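PDB 5K1S: oxidoreductase, zinc-binding dehydrogenase family from Myxococcus xanthus, which is a zinc-binding, medium-chain-type reductase that takes part in an alternative de novo route to isovaleryl coenzyme A. Local coordinates for residues A[187-192]-A[199-204]; A[211-216]-A[222-227]. All coordinates share one frame; numbering follows the deposited sequence.

Interaction 1: A[187-192]-A[199-204]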
loop_
_atom_site.group_PDB
_atom_site.type_symbol
_atom_site.label_atom_id
_atom_site.label_comp_id
_atom_site.label_asym_id
_atom_site.label_seq_id
_atom_site.Cartn_x
_atom_site.Cartn_y
_atom_site.Cartn_z
ATOM N N VAL A 187 1.913 -13.525 10.683
ATOM C CA VAL A 187 2.718 -12.370 10.301
ATOM C C VAL A 187 4.037 -12.860 9.725
ATOM O O VAL A 187 4.721 -13.692 10.336
ATOM C CB VAL A 187 2.961 -11.436 11.499
ATOM C CG1 VAL A 187 3.713 -10.185 11.057
ATOM C CG2 VAL A 187 1.641 -11.067 12.164
ATOM N N LEU A 188 4.393 -12.342 8.554
ATOM C CA LEU A 188 5.688 -12.594 7.941
ATOM C C LEU A 188 6.582 -11.381 8.162
ATOM O O LEU A 188 6.170 -10.247 7.896
ATOM C CB LEU A 188 5.541 -12.876 6.444
ATOM C CG LEU A 188 6.844 -13.051 5.659
ATOM C CD1 LEU A 188 7.628 -14.248 6.176
ATOM C CD2 LEU A 188 6.554 -13.195 4.175
ATOM N N ILE A 189 7.795 -11.619 8.649
ATOM C CA ILE A 189 8.752 -10.554 8.922
ATOM C C ILE A 189 10.054 -10.898 8.216
ATOM O O ILE A 189 10.617 -11.978 8.436
ATOM C CB ILE A 189 8.991 -10.360 10.430
ATOM C CG1 ILE A 189 7.665 -10.076 11.147
ATOM C CG2 ILE A 189 9.985 -9.225 10.667
ATOM C CD1 ILE A 189 7.777 -10.010 12.661
ATOM N N THR A 190 10.525 -9.991 7.368
ATOM C CA THR A 190 11.837 -10.100 6.753
ATOM C C THR A 190 12.841 -9.271 7.546
ATOM O O THR A 190 12.478 -8.341 8.271
ATOM C CB THR A 190 11.804 -9.631 5.296
ATOM O OG1 THR A 190 11.539 -8.224 5.246
ATOM C CG2 THR A 190 10.727 -10.376 4.518
ATOM N N GLY A 191 14.114 -9.621 7.399
ATOM C CA GLY A 191 15.147 -8.965 8.190
ATOM C C GLY A 191 14.852 -8.988 9.672
ATOM O O GLY A 191 15.160 -8.026 10.387
ATOM N N ALA A 192 14.249 -10.077 10.154
ATOM C CA ALA A 192 13.827 -10.140 11.547
ATOM C C ALA A 192 15.003 -9.990 12.503
ATOM O O ALA A 192 14.823 -9.530 13.637
ATOM C CB ALA A 192 13.094 -11.454 11.812
ATOM N N SER A 199 12.060 -6.126 17.405
ATOM C CA SER A 199 10.944 -5.481 18.088
ATOM C C SER A 199 9.614 -5.882 17.467
ATOM O O SER A 199 8.627 -6.097 18.181
ATOM C CB SER A 199 11.116 -3.963 18.059
ATOM O OG SER A 199 12.212 -3.559 18.861
ATOM N N SER A 200 9.567 -5.992 16.137
ATOM C CA SER A 200 8.331 -6.392 15.474
ATOM C C SER A 200 7.938 -7.813 15.855
ATOM O O SER A 200 6.764 -8.089 16.128
ATOM C CB SER A 200 8.486 -6.265 13.959
ATOM O OG SER A 200 8.787 -4.931 13.588
ATOM N N VAL A 201 8.908 -8.732 15.877
ATOM C CA VAL A 201 8.632 -10.112 16.278
ATOM C C VAL A 201 7.949 -10.134 17.640
ATOM O O VAL A 201 6.866 -10.708 17.808
ATOM C CB VAL A 201 9.930 -10.940 16.289
ATOM C CG1 VAL A 201 9.706 -12.308 16.937
ATOM C CG2 VAL A 201 10.461 -11.111 14.874
ATOM N N GLN A 202 8.581 -9.508 18.634
ATOM C CA GLN A 202 8.006 -9.479 19.975
ATOM C C GLN A 202 6.624 -8.841 19.961
ATOM O O GLN A 202 5.672 -9.379 20.537
ATOM C CB GLN A 202 8.929 -8.716 20.925
ATOM C CG GLN A 202 10.323 -9.301 21.057
ATOM C CD GLN A 202 11.194 -8.495 21.995
ATOM O OE1 GLN A 202 11.161 -8.689 23.211
ATOM N NE2 GLN A 202 11.973 -7.574 21.439
ATOM N N LEU A 203 6.499 -7.686 19.306
ATOM C CA LEU A 203 5.232 -6.965 19.321
ATOM C C LEU A 203 4.129 -7.778 18.655
ATOM O O LEU A 203 2.977 -7.760 19.103
ATOM C CB LEU A 203 5.401 -5.609 18.633
ATOM C CG LEU A 203 4.240 -4.620 18.752
ATOM C CD1 LEU A 203 3.903 -4.327 20.208
ATOM C CD2 LEU A 203 4.582 -3.332 18.021
ATOM N N ALA A 204 4.462 -8.501 17.584
ATOM C CA ALA A 204 3.472 -9.346 16.927
ATOM C C ALA A 204 3.064 -10.506 17.827
ATOM O O ALA A 204 1.872 -10.742 18.052
ATOM C CB ALA A 204 4.023 -9.861 15.598
#
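Ile189 reaches Val201 because its CG1 stands opposite the carbonyl carbon (chi1 -57°) and the chain then runs on extended (chi2 174°), which carries CD1 off the strand and against the helix. Val201 turns its CG2 branch beside its own backbone N, and the same methyl group of Ile189 meets both: CD1 lies 3.6 Å from Val201 CG2 and equally near Val201 N. Ile189 and Val201 lie aslant to each other and meet through these two methyl groups, CD1 and CG2. Ile189 CD1 also touches the CB of Ser200, at 4.0 Å; the hydroxyl of that serine is bonded to Val196 O, one turn earlier, and it is CB that meets the strand. On one flank, Ala192 CB rests 4.1 Å from Val201 CG2. On the other, Val187 CG2 approaches Ala204 CB to 4.3 Å. All six touching residues are buried, and the side-chain contacts between the segments are all carbon to carbon. The axes of 187-190 and 199-204 pass 9.6 Å apart at 168°, nearly antiparallel, as expected when a helix runs back over the strand that precedes it. Together with the glycine-rich turn that starts at Gly191, this is the first beta-alpha step of a Rossmann fold, consistent with the dinucleotide-binding half of a medium-chain dehydrogenase/reductase.

Interaction 2: A[211-216]-A[222-227]; sequences VIAVTS and QALKEA
Leu224 meets Ala213 and Thr215 almost wholly through one methyl group, as tracing its side chain outward makes clear. Its CB leaves the helix toward the strand but is still 4.5 Å from Ala213 CB, which puts it at the margin of contact. CG lies opposite the carbonyl carbon (chi1 -65°), and it comes no nearer to Ala213 CB, at 4.6 Å. The branches then divide the work. CD1, extended from CA (chi2 173°), touches both Ala213 and Thr215, two residues whose CB atoms point to the same side of the strand: it lies 4.0 Å from Ala213 CB, 3.8 Å from Thr215 CB and 3.9 Å from Thr215 CG2. CD2 turns instead to Ala192, in the loop after the neighbouring strand. Thr215 presents carbon to the leucine because its OG1 lies on the far side from its own backbone N, where it makes a weak hydrogen bond to Ser193 OG. The closest pair of CA atoms, Ala213 CA and Leu224 CA, is 7.3 Å apart, a spacing bridged by one leucine against an alanine. Leu224 is thus the side chain by which segment 222-227 of short helix 221-226 meets strand 210-215, in the beta-alpha-beta unit that continues to strand 231-234. There it also packs on Val232 of neighbouring strand 231-234 and on Leu198 of helix 195-206, at the junction of sheet and helices.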
loop_
_atom_site.group_PDB
_atom_site.type_symbol
_atom_site.label_atom_id
_atom_site.label_comp_id
_atom_site.label_asym_id
_atom_site.label_seq_id
_atom_site.Cartn_x
_atom_site.Cartn_y
_atom_site.Cartn_z
ATOM N N VAL A 211 4.115 -15.719 14.301
ATOM C CA VAL A 211 5.184 -14.972 13.648
ATOM C C VAL A 211 6.051 -15.941 12.859
ATOM O O VAL A 211 6.512 -16.955 13.399
ATOM C CB VAL A 211 6.027 -14.190 14.670
ATOM C CG1 VAL A 211 7.084 -13.351 13.961
ATOM C CG2 VAL A 211 5.133 -13.312 15.537
ATOM N N ILE A 212 6.273 -15.626 11.585
ATOM C CA ILE A 212 7.191 -16.363 10.723
ATOM C C ILE A 212 8.292 -15.392 10.323
ATOM O O ILE A 212 8.046 -14.438 9.573
ATOM C CB ILE A 212 6.488 -16.942 9.487
ATOM C CG1 ILE A 212 5.392 -17.923 9.914
ATOM C CG2 ILE A 212 7.502 -17.628 8.569
ATOM C CD1 ILE A 212 4.550 -18.455 8.768
ATOM N N ALA A 213 9.502 -15.628 10.822
ATOM C CA ALA A 213 10.636 -14.747 10.582
ATOM C C ALA A 213 11.508 -15.296 9.461
ATOM O O ALA A 213 11.684 -16.511 9.334
ATOM C CB ALA A 213 11.468 -14.579 11.855
ATOM N N VAL A 214 12.057 -14.391 8.654
ATOM C CA VAL A 214 12.951 -14.740 7.554
ATOM C C VAL A 214 14.243 -13.963 7.756
ATOM O O VAL A 214 14.284 -12.745 7.539
ATOM C CB VAL A 214 12.332 -14.430 6.184
ATOM C CG1 VAL A 214 13.320 -14.742 5.062
ATOM C CG2 VAL A 214 11.042 -15.218 5.996
ATOM N N THR A 215 15.297 -14.661 8.166
ATOM C CA THR A 215 16.600 -14.055 8.386
ATOM C C THR A 215 17.600 -14.565 7.356
ATOM O O THR A 215 17.447 -15.650 6.789
ATOM C CB THR A 215 17.118 -14.354 9.799
ATOM O OG1 THR A 215 18.386 -13.711 9.991
ATOM C CG2 THR A 215 17.276 -15.855 10.015
ATOM N N SER A 216 18.633 -13.756 7.122
ATOM C CA SER A 216 19.704 -14.156 6.218
ATOM C C SER A 216 20.731 -15.029 6.927
ATOM O O SER A 216 21.186 -16.035 6.371
ATOM C CB SER A 216 20.377 -12.919 5.625
ATOM O OG SER A 216 20.860 -12.067 6.649
ATOM N N GLN A 222 18.295 -18.994 17.087
ATOM C CA GLN A 222 18.124 -19.141 18.528
ATOM C C GLN A 222 17.576 -17.870 19.162
ATOM O O GLN A 222 16.886 -17.935 20.186
ATOM C CB GLN A 222 19.455 -19.522 19.177
ATOM N N ALA A 223 17.867 -16.709 18.574
ATOM C CA ALA A 223 17.368 -15.450 19.116
ATOM C C ALA A 223 15.942 -15.176 18.654
ATOM O O ALA A 223 15.061 -14.890 19.472
ATOM C CB ALA A 223 18.292 -14.301 18.712
ATOM N N LEU A 224 15.697 -15.259 17.344
ATOM C CA LEU A 224 14.358 -14.999 16.823
ATOM C C LEU A 224 13.329 -15.919 17.466
ATOM O O LEU A 224 12.223 -15.484 17.808
ATOM C CB LEU A 224 14.349 -15.160 15.302
ATOM C CG LEU A 224 15.203 -14.158 14.521
ATOM C CD1 LEU A 224 15.244 -14.524 13.047
ATOM C CD2 LEU A 224 14.680 -12.740 14.704
ATOM N N LYS A 225 13.673 -17.196 17.640
ATOM C CA LYS A 225 12.766 -18.119 18.313
ATOM C C LYS A 225 12.513 -17.677 19.749
ATOM O O LYS A 225 11.363 -17.574 20.189
ATOM C CB LYS A 225 13.339 -19.535 18.275
ATOM N N GLU A 226 13.585 -17.406 20.499
ATOM C CA GLU A 226 13.429 -16.936 21.871
ATOM C C GLU A 226 12.713 -15.593 21.923
ATOM O O GLU A 226 12.073 -15.270 22.930
ATOM C CB GLU A 226 14.797 -16.831 22.548
ATOM N N ALA A 227 12.804 -14.804 20.854
ATOM C CA ALA A 227 12.159 -13.498 20.803
ATOM C C ALA A 227 10.659 -13.584 20.560
ATOM O O ALA A 227 9.997 -12.541 20.521
ATOM C CB ALA A 227 12.805 -12.641 19.711
#

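Both contacts are buried and apolar, and each sets a strand of the parallel sheet against the helix that follows it; they are consecutive steps of one fold, with centres 8 Å apart. Strands 186-190 and 210-215 are sheet neighbours, joined by probable backbone hydrogen bonds from Ile212 N to Val187 O and from Val214 N to Ile189 O. Interaction 1 is the larger, burying 199 Å² against 116 Å², and lies nearer the chain's centre, under a helix lined with buried residues. Interaction 2 sits farther out, where one leucine serves a helix with an exposed outer face. Ala192, at the end of segment 187-192, is common ground for both.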